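L-threonine-O-3-phosphate decarboxylase (Porphyromonas gingivalis, PDB 3FKD) probably binds pyridoxal 5'-phosphate and probably decarboxylates L-threonine O-3-phosphate, as an enzyme of the class I and II aminotransferase fold. Local coordinates at residues F127-N140 and H158-V170. Residues are numbered along the deposited sequence; the frame is centred on the assembly and turned at random.
Sequences FSNMDFCWLCNPNN and HPDTTFVLDQSYV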
ATOM      1  N   PHE A 127       3.242  11.459 -31.578  1.00 40.60           N
ATOM      2  CA  PHE A 127       4.085  10.545 -30.796  1.00 39.39           C
ATOM      3  C   PHE A 127       5.593  10.751 -30.935  1.00 41.67           C
ATOM      4  O   PHE A 127       6.391   9.961 -30.416  1.00 39.46           O
ATOM      5  CB  PHE A 127       3.761   9.096 -31.177  1.00 40.46           C
ATOM      6  CG  PHE A 127       2.405   8.641 -30.724  1.00 39.50           C
ATOM      7  CD1 PHE A 127       1.339   8.638 -31.595  1.00 37.65           C
ATOM      8  CD2 PHE A 127       2.202   8.235 -29.418  1.00 36.73           C
ATOM      9  CE1 PHE A 127       0.110   8.233 -31.183  1.00 39.77           C
ATOM     10  CE2 PHE A 127       0.965   7.835 -28.998  1.00 36.00           C
ATOM     11  CZ  PHE A 127      -0.086   7.832 -29.876  1.00 37.50           C
ATOM     12  N   SER A 128       5.978  11.825 -31.615  1.00 45.10           N
ATOM     13  CA  SER A 128       7.368  12.051 -32.001  1.00 45.68           C
ATOM     14  C   SER A 128       8.361  11.895 -30.875  1.00 49.14           C
ATOM     15  O   SER A 128       9.297  11.094 -30.978  1.00 53.25           O
ATOM     16  CB  SER A 128       7.513  13.427 -32.605  1.00 48.04           C
ATOM     17  OG  SER A 128       6.420  13.659 -33.466  1.00 50.77           O
ATOM     18  N   ASN A 129       8.184  12.666 -29.806  1.00 47.56           N
ATOM     19  CA  ASN A 129       9.078  12.528 -28.650  1.00 48.47           C
ATOM     20  C   ASN A 129       8.339  12.140 -27.370  1.00 44.97           C
ATOM     21  O   ASN A 129       8.517  12.770 -26.319  1.00 43.98           O
ATOM     22  CB  ASN A 129       9.894  13.798 -28.443  1.00 50.25           C
ATOM     23  CG  ASN A 129      10.699  14.178 -29.672  1.00 54.32           C
ATOM     24  OD1 ASN A 129      11.738  13.571 -29.964  1.00 56.89           O
ATOM     25  ND2 ASN A 129      10.220  15.180 -30.407  1.00 53.06           N
HETATM   26  N   MSE A 130       7.501  11.110 -27.491  1.00 39.09           N
HETATM   27  CA  MSE A 130       6.680  10.619 -26.388  1.00 38.07           C
HETATM   28  C   MSE A 130       7.260   9.341 -25.830  1.00 34.98           C
HETATM   29  O   MSE A 130       7.317   8.326 -26.519  1.00 36.10           O
HETATM   30  CB  MSE A 130       5.257  10.314 -26.866  1.00 35.73           C
HETATM   31  CG  MSE A 130       4.398  11.514 -27.082  1.00 37.24           C
HETATM   32 SE   MSE A 130       4.529  12.899 -25.683  1.00 51.12          SE
HETATM   33  CE  MSE A 130       3.155  14.041 -26.457  1.00 44.58           C
ATOM     34  N   ASP A 131       7.666   9.345 -24.582  1.00 31.80           N
ATOM     35  CA  ASP A 131       8.270   8.113 -24.101  1.00 33.12           C
ATOM     36  C   ASP A 131       7.158   7.165 -23.622  1.00 33.07           C
ATOM     37  O   ASP A 131       7.255   5.935 -23.726  1.00 31.79           O
ATOM     38  CB  ASP A 131       9.367   8.405 -23.058  1.00 33.27           C
ATOM     39  CG  ASP A 131      10.335   9.541 -23.519  1.00 38.01           C
ATOM     40  OD1 ASP A 131      10.793   9.527 -24.695  1.00 38.81           O
ATOM     41  OD2 ASP A 131      10.618  10.460 -22.712  1.00 35.62           O
ATOM     42  N   PHE A 132       6.075   7.764 -23.150  1.00 31.66           N
ATOM     43  CA  PHE A 132       4.946   7.014 -22.670  1.00 28.59           C
ATOM     44  C   PHE A 132       3.664   7.606 -23.176  1.00 29.84           C
ATOM     45  O   PHE A 132       3.535   8.820 -23.332  1.00 27.59           O
ATOM     46  CB  PHE A 132       4.929   6.989 -21.146  1.00 29.28           C
ATOM     47  CG  PHE A 132       6.093   6.259 -20.557  1.00 30.32           C
ATOM     48  CD1 PHE A 132       6.077   4.882 -20.451  1.00 30.12           C
ATOM     49  CD2 PHE A 132       7.220   6.949 -20.147  1.00 29.90           C
ATOM     50  CE1 PHE A 132       7.152   4.210 -19.923  1.00 30.49           C
ATOM     51  CE2 PHE A 132       8.307   6.288 -19.631  1.00 29.20           C
ATOM     52  CZ  PHE A 132       8.276   4.920 -19.512  1.00 32.16           C
ATOM     53  N   CYS A 133       2.724   6.701 -23.441  1.00 29.71           N
ATOM     54  CA  CYS A 133       1.357   7.037 -23.730  1.00 26.72           C
ATOM     55  C   CYS A 133       0.432   6.227 -22.816  1.00 26.58           C
ATOM     56  O   CYS A 133       0.527   5.003 -22.746  1.00 26.68           O
ATOM     57  CB  CYS A 133       1.047   6.753 -25.197  1.00 28.05           C
ATOM     58  SG  CYS A 133      -0.636   7.130 -25.624  1.00 29.30           S
ATOM     59  N   TRP A 134      -0.477   6.926 -22.145  1.00 25.77           N
ATOM     60  CA  TRP A 134      -1.307   6.345 -21.101  1.00 26.62           C
ATOM     61  C   TRP A 134      -2.782   6.197 -21.530  1.00 27.02           C
ATOM     62  O   TRP A 134      -3.522   7.177 -21.666  1.00 29.10           O
ATOM     63  CB  TRP A 134      -1.189   7.186 -19.824  1.00 25.18           C
ATOM     64  CG  TRP A 134       0.242   7.309 -19.242  1.00 27.18           C
ATOM     65  CD1 TRP A 134       1.329   7.940 -19.815  1.00 27.25           C
ATOM     66  CD2 TRP A 134       0.704   6.818 -17.972  1.00 24.11           C
ATOM     67  NE1 TRP A 134       2.428   7.848 -18.985  1.00 24.09           N
ATOM     68  CE2 TRP A 134       2.067   7.196 -17.843  1.00 22.53           C
ATOM     69  CE3 TRP A 134       0.089   6.122 -16.923  1.00 24.24           C
ATOM     70  CZ2 TRP A 134       2.827   6.882 -16.726  1.00 23.68           C
ATOM     71  CZ3 TRP A 134       0.848   5.797 -15.803  1.00 23.74           C
ATOM     72  CH2 TRP A 134       2.218   6.186 -15.718  1.00 24.38           C
ATOM     73  N   LEU A 135      -3.213   4.967 -21.750  1.00 26.15           N
ATOM     74  CA  LEU A 135      -4.580   4.726 -22.186  1.00 26.09           C
ATOM     75  C   LEU A 135      -5.330   3.828 -21.235  1.00 25.31           C
ATOM     76  O   LEU A 135      -4.750   3.126 -20.400  1.00 26.14           O
ATOM     77  CB  LEU A 135      -4.597   4.123 -23.582  1.00 27.84           C
ATOM     78  CG  LEU A 135      -3.810   5.032 -24.521  1.00 29.95           C
ATOM     79  CD1 LEU A 135      -3.409   4.309 -25.783  1.00 30.27           C
ATOM     80  CD2 LEU A 135      -4.604   6.311 -24.808  1.00 27.92           C
ATOM     81  N   CYS A 136      -6.636   3.869 -21.337  1.00 26.16           N
ATOM     82  CA  CYS A 136      -7.444   2.974 -20.537  1.00 25.89           C
ATOM     83  C   CYS A 136      -8.602   2.601 -21.420  1.00 25.52           C
ATOM     84  O   CYS A 136      -9.255   3.452 -22.003  1.00 25.44           O
ATOM     85  CB  CYS A 136      -7.862   3.644 -19.223  1.00 23.71           C
ATOM     86  SG  CYS A 136      -9.059   2.756 -18.237  1.00 24.18           S
ATOM     87  N   ASN A 137      -8.827   1.307 -21.539  1.00 26.75           N
ATOM     88  CA  ASN A 137      -9.766   0.812 -22.513  1.00 27.24           C
ATOM     89  C   ASN A 137     -10.605  -0.317 -21.908  1.00 25.91           C
ATOM     90  O   ASN A 137     -10.049  -1.358 -21.554  1.00 25.63           O
ATOM     91  CB  ASN A 137      -8.976   0.342 -23.748  1.00 28.21           C
ATOM     92  CG  ASN A 137      -9.873  -0.157 -24.844  1.00 30.26           C
ATOM     93  OD1 ASN A 137     -10.877   0.454 -25.119  1.00 34.55           O
ATOM     94  ND2 ASN A 137      -9.536  -1.270 -25.457  1.00 31.02           N
ATOM     95  N   PRO A 138     -11.937  -0.110 -21.764  1.00 25.94           N
ATOM     96  CA  PRO A 138     -12.692   1.123 -22.055  1.00 25.74           C
ATOM     97  C   PRO A 138     -12.352   2.195 -21.039  1.00 24.72           C
ATOM     98  O   PRO A 138     -12.069   1.868 -19.896  1.00 24.03           O
ATOM     99  CB  PRO A 138     -14.157   0.693 -21.872  1.00 23.40           C
ATOM    100  CG  PRO A 138     -14.105  -0.428 -20.981  1.00 23.60           C
ATOM    101  CD  PRO A 138     -12.846  -1.182 -21.344  1.00 23.50           C
ATOM    102  N   ASN A 139     -12.392   3.452 -21.454  1.00 25.44           N
ATOM    103  CA  ASN A 139     -11.922   4.575 -20.648  1.00 24.03           C
ATOM    104  C   ASN A 139     -12.871   5.044 -19.544  1.00 22.04           C
ATOM    105  O   ASN A 139     -14.057   5.086 -19.731  1.00 23.46           O
ATOM    106  CB  ASN A 139     -11.585   5.747 -21.575  1.00 23.60           C
ATOM    107  CG  ASN A 139     -10.869   6.871 -20.861  1.00 23.95           C
ATOM    108  OD1 ASN A 139      -9.834   6.667 -20.216  1.00 24.79           O
ATOM    109  ND2 ASN A 139     -11.407   8.069 -20.979  1.00 25.82           N
ATOM    110  N   ASN A 140     -12.312   5.379 -18.390  1.00 22.36           N
ATOM    111  CA  ASN A 140     -12.965   6.099 -17.295  1.00 22.29           C
ATOM    112  C   ASN A 140     -12.675   7.592 -17.529  1.00 21.55           C
ATOM    113  O   ASN A 140     -11.533   7.967 -17.568  1.00 20.48           O
ATOM    114  CB  ASN A 140     -12.291   5.606 -15.991  1.00 21.42           C
ATOM    115  CG  ASN A 140     -12.637   6.427 -14.757  1.00 21.44           C
ATOM    116  OD1 ASN A 140     -13.700   7.033 -14.653  1.00 22.90           O
ATOM    117  ND2 ASN A 140     -11.734   6.409 -13.785  1.00 23.24           N
ATOM    118  N   HIS A 158       4.509   2.930 -33.378  1.00 40.81           N
ATOM    119  CA  HIS A 158       5.369   3.731 -32.487  1.00 39.72           C
ATOM    120  C   HIS A 158       6.189   2.929 -31.449  1.00 37.90           C
ATOM    121  O   HIS A 158       5.925   2.988 -30.250  1.00 36.12           O
ATOM    122  CB  HIS A 158       4.540   4.803 -31.778  1.00 38.29           C
ATOM    123  CG  HIS A 158       3.596   5.528 -32.679  1.00 39.25           C
ATOM    124  ND1 HIS A 158       2.244   5.262 -32.706  1.00 40.55           N
ATOM    125  CD2 HIS A 158       3.806   6.516 -33.583  1.00 39.25           C
ATOM    126  CE1 HIS A 158       1.660   6.057 -33.590  1.00 41.19           C
ATOM    127  NE2 HIS A 158       2.588   6.827 -34.134  1.00 38.11           N
ATOM    128  N   PRO A 159       7.204   2.201 -31.923  1.00 37.96           N
ATOM    129  CA  PRO A 159       8.161   1.411 -31.138  1.00 38.21           C
ATOM    130  C   PRO A 159       8.790   2.174 -29.980  1.00 36.94           C
ATOM    131  O   PRO A 159       9.231   1.591 -28.993  1.00 38.13           O
ATOM    132  CB  PRO A 159       9.257   1.100 -32.161  1.00 37.31           C
ATOM    133  CG  PRO A 159       8.549   1.078 -33.444  1.00 38.26           C
ATOM    134  CD  PRO A 159       7.489   2.124 -33.364  1.00 37.89           C
ATOM    135  N   ASP A 160       8.872   3.482 -30.107  1.00 38.23           N
ATOM    136  CA  ASP A 160       9.665   4.236 -29.152  1.00 38.46           C
ATOM    137  C   ASP A 160       8.761   4.875 -28.118  1.00 36.15           C
ATOM    138  O   ASP A 160       9.198   5.649 -27.287  1.00 37.21           O
ATOM    139  CB  ASP A 160      10.570   5.236 -29.882  1.00 37.16           C
ATOM    140  CG  ASP A 160      11.566   4.531 -30.806  1.00 41.58           C
ATOM    141  OD1 ASP A 160      12.118   3.505 -30.380  1.00 40.37           O
ATOM    142  OD2 ASP A 160      11.791   4.974 -31.954  1.00 43.35           O
ATOM    143  N   THR A 161       7.486   4.541 -28.178  1.00 34.62           N
ATOM    144  CA  THR A 161       6.576   4.951 -27.138  1.00 34.27           C
ATOM    145  C   THR A 161       6.093   3.716 -26.401  1.00 33.68           C
ATOM    146  O   THR A 161       5.506   2.802 -26.977  1.00 35.08           O
ATOM    147  CB  THR A 161       5.361   5.712 -27.681  1.00 35.46           C
ATOM    148  OG1 THR A 161       5.803   6.856 -28.432  1.00 35.10           O
ATOM    149  CG2 THR A 161       4.467   6.149 -26.526  1.00 31.33           C
ATOM    150  N   THR A 162       6.369   3.682 -25.114  1.00 31.21           N
ATOM    151  CA  THR A 162       5.789   2.667 -24.286  1.00 32.37           C
ATOM    152  C   THR A 162       4.339   3.014 -24.012  1.00 30.09           C
ATOM    153  O   THR A 162       4.015   4.088 -23.514  1.00 29.73           O
ATOM    154  CB  THR A 162       6.561   2.525 -22.981  1.00 31.67           C
ATOM    155  OG1 THR A 162       7.902   2.145 -23.295  1.00 30.29           O
ATOM    156  CG2 THR A 162       5.909   1.455 -22.099  1.00 31.22           C
ATOM    157  N   PHE A 163       3.456   2.106 -24.362  1.00 29.41           N
ATOM    158  CA  PHE A 163       2.044   2.351 -24.089  1.00 31.34           C
ATOM    159  C   PHE A 163       1.670   1.758 -22.734  1.00 28.32           C
ATOM    160  O   PHE A 163       1.832   0.569 -22.520  1.00 28.11           O
ATOM    161  CB  PHE A 163       1.153   1.817 -25.229  1.00 28.48           C
ATOM    162  CG  PHE A 163       1.241   2.633 -26.468  1.00 29.08           C
ATOM    163  CD1 PHE A 163       0.331   3.638 -26.714  1.00 29.08           C
ATOM    164  CD2 PHE A 163       2.281   2.451 -27.359  1.00 32.89           C
ATOM    165  CE1 PHE A 163       0.438   4.418 -27.849  1.00 31.99           C
ATOM    166  CE2 PHE A 163       2.395   3.244 -28.503  1.00 33.73           C
ATOM    167  CZ  PHE A 163       1.468   4.214 -28.747  1.00 32.73           C
ATOM    168  N   VAL A 164       1.211   2.589 -21.809  1.00 26.02           N
ATOM    169  CA  VAL A 164       0.740   2.044 -20.556  1.00 25.74           C
ATOM    170  C   VAL A 164      -0.785   1.919 -20.594  1.00 26.84           C
ATOM    171  O   VAL A 164      -1.545   2.913 -20.676  1.00 24.90           O
ATOM    172  CB  VAL A 164       1.245   2.810 -19.316  1.00 26.34           C
ATOM    173  CG1 VAL A 164       0.831   2.065 -18.044  1.00 22.42           C
ATOM    174  CG2 VAL A 164       2.792   2.996 -19.362  1.00 23.87           C
ATOM    175  N   LEU A 165      -1.219   0.666 -20.555  1.00 26.65           N
ATOM    176  CA  LEU A 165      -2.623   0.337 -20.765  1.00 27.38           C
ATOM    177  C   LEU A 165      -3.284  -0.102 -19.454  1.00 24.28           C
ATOM    178  O   LEU A 165      -3.121  -1.230 -19.045  1.00 24.55           O
ATOM    179  CB  LEU A 165      -2.732  -0.769 -21.825  1.00 26.09           C
ATOM    180  CG  LEU A 165      -3.879  -0.733 -22.823  1.00 28.54           C
ATOM    181  CD1 LEU A 165      -3.825  -1.962 -23.743  1.00 28.24           C
ATOM    182  CD2 LEU A 165      -5.217  -0.637 -22.093  1.00 26.27           C
ATOM    183  N   ASP A 166      -3.991   0.818 -18.806  1.00 23.73           N
ATOM    184  CA  ASP A 166      -4.906   0.523 -17.711  1.00 21.43           C
ATOM    185  C   ASP A 166      -5.939  -0.469 -18.191  1.00 21.81           C
ATOM    186  O   ASP A 166      -6.780  -0.147 -19.044  1.00 22.71           O
ATOM    187  CB  ASP A 166      -5.592   1.799 -17.196  1.00 20.03           C
ATOM    188  CG  ASP A 166      -6.281   1.602 -15.834  1.00 21.12           C
ATOM    189  OD1 ASP A 166      -6.439   0.434 -15.402  1.00 18.97           O
ATOM    190  OD2 ASP A 166      -6.650   2.621 -15.177  1.00 21.06           O
ATOM    191  N   GLN A 167      -5.842  -1.687 -17.663  1.00 20.95           N
ATOM    192  CA  GLN A 167      -6.769  -2.773 -17.982  1.00 21.20           C
ATOM    193  C   GLN A 167      -7.821  -3.015 -16.897  1.00 19.65           C
ATOM    194  O   GLN A 167      -8.401  -4.102 -16.824  1.00 20.02           O
ATOM    195  CB  GLN A 167      -5.973  -4.050 -18.174  1.00 21.93           C
ATOM    196  CG  GLN A 167      -4.940  -3.944 -19.241  1.00 23.67           C
ATOM    197  CD  GLN A 167      -5.535  -4.122 -20.615  1.00 25.19           C
ATOM    198  OE1 GLN A 167      -6.163  -3.209 -21.145  1.00 24.40           O
ATOM    199  NE2 GLN A 167      -5.347  -5.303 -21.198  1.00 24.07           N
ATOM    200  N   SER A 168      -8.053  -2.018 -16.052  1.00 18.10           N
ATOM    201  CA  SER A 168      -8.936  -2.179 -14.918  1.00 18.51           C
ATOM    202  C   SER A 168     -10.307  -2.664 -15.321  1.00 19.12           C
ATOM    203  O   SER A 168     -10.979  -3.325 -14.549  1.00 18.15           O
ATOM    204  CB  SER A 168      -9.102  -0.870 -14.146  1.00 19.26           C
ATOM    205  OG  SER A 168      -7.936  -0.523 -13.435  1.00 17.24           O
ATOM    206  N   TYR A 169     -10.728  -2.278 -16.525  1.00 21.48           N
ATOM    207  CA  TYR A 169     -12.095  -2.470 -17.014  1.00 19.59           C
ATOM    208  C   TYR A 169     -12.134  -3.409 -18.199  1.00 20.15           C
ATOM    209  O   TYR A 169     -13.137  -3.466 -18.917  1.00 19.89           O
ATOM    210  CB  TYR A 169     -12.711  -1.131 -17.427  1.00 21.47           C
ATOM    211  CG  TYR A 169     -12.659  -0.074 -16.364  1.00 21.22           C
ATOM    212  CD1 TYR A 169     -13.553  -0.081 -15.287  1.00 19.30           C
ATOM    213  CD2 TYR A 169     -11.716   0.944 -16.433  1.00 21.30           C
ATOM    214  CE1 TYR A 169     -13.496   0.900 -14.306  1.00 19.09           C
ATOM    215  CE2 TYR A 169     -11.647   1.922 -15.456  1.00 20.83           C
ATOM    216  CZ  TYR A 169     -12.531   1.902 -14.397  1.00 20.41           C
ATOM    217  OH  TYR A 169     -12.432   2.886 -13.443  1.00 20.50           O
ATOM    218  N   VAL A 170     -11.054  -4.153 -18.396  1.00 19.17           N
ATOM    219  CA  VAL A 170     -10.952  -5.032 -19.533  1.00 21.58           C
ATOM    220  C   VAL A 170     -12.100  -6.036 -19.531  1.00 24.21           C
ATOM    221  O   VAL A 170     -12.481  -6.528 -20.572  1.00 27.59           O
ATOM    222  CB  VAL A 170      -9.612  -5.761 -19.571  1.00 24.08           C
ATOM    223  CG1 VAL A 170      -9.727  -7.129 -18.919  1.00 21.51           C
ATOM    224  CG2 VAL A 170      -9.144  -5.892 -20.998  1.00 26.43           C
TER
HETATM  225  O   HOH W   1      -9.451  -1.230 -18.971  1.00 24.22           O
HETATM  226  O   HOH W   2     -10.227   4.306 -12.668  1.00 24.05           O
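C133 and F163 face each other across two parallel neighbours, strands 132-136 and 162-166. With helix 148-157 they form a beta-alpha-beta unit, its strands side by side in the large mixed sheet of an aminotransferase-type fold. Five backbone hydrogen bonds alternate between them, from T162 N-D131 O to D166 N-L135 O. On the C133 side, the F163 ring fills a hollow lined by four residues. C133 CB lies 3.5 Å from F163 CD1, L135 CD1 comes in at the ring edge, T161 CG2 lies over one face, and F127 CE2 sits 3.6 Å from F163 CE1. F127 fills the corner between F163, met obliquely, and H158, over one of its faces. Its CD1 lies over the H158 ring, with the planes 31° apart. With chi1 at -57° the T161 hydroxyl stands beside the backbone N and donates to M130 O, while CG2 turns to C133 CB. On the other face, T162 lies alongside F132, and V164 CG2 reaches F132 CD1. V164 CB sits over one face of the W134 ring. F80 and I83 of helix 75-86 cover W134. Past the strand ends, Y169 fills the notch formed by C136, P138 and N140. C136 SG meets the ring edge, 3.7 Å from Y169 CD2, cis P138 packs on Y169 CB, and N140 CB lies against CE2. One water donates to N137 O and D166 O and accepts from Y169 N at 3.0 Å.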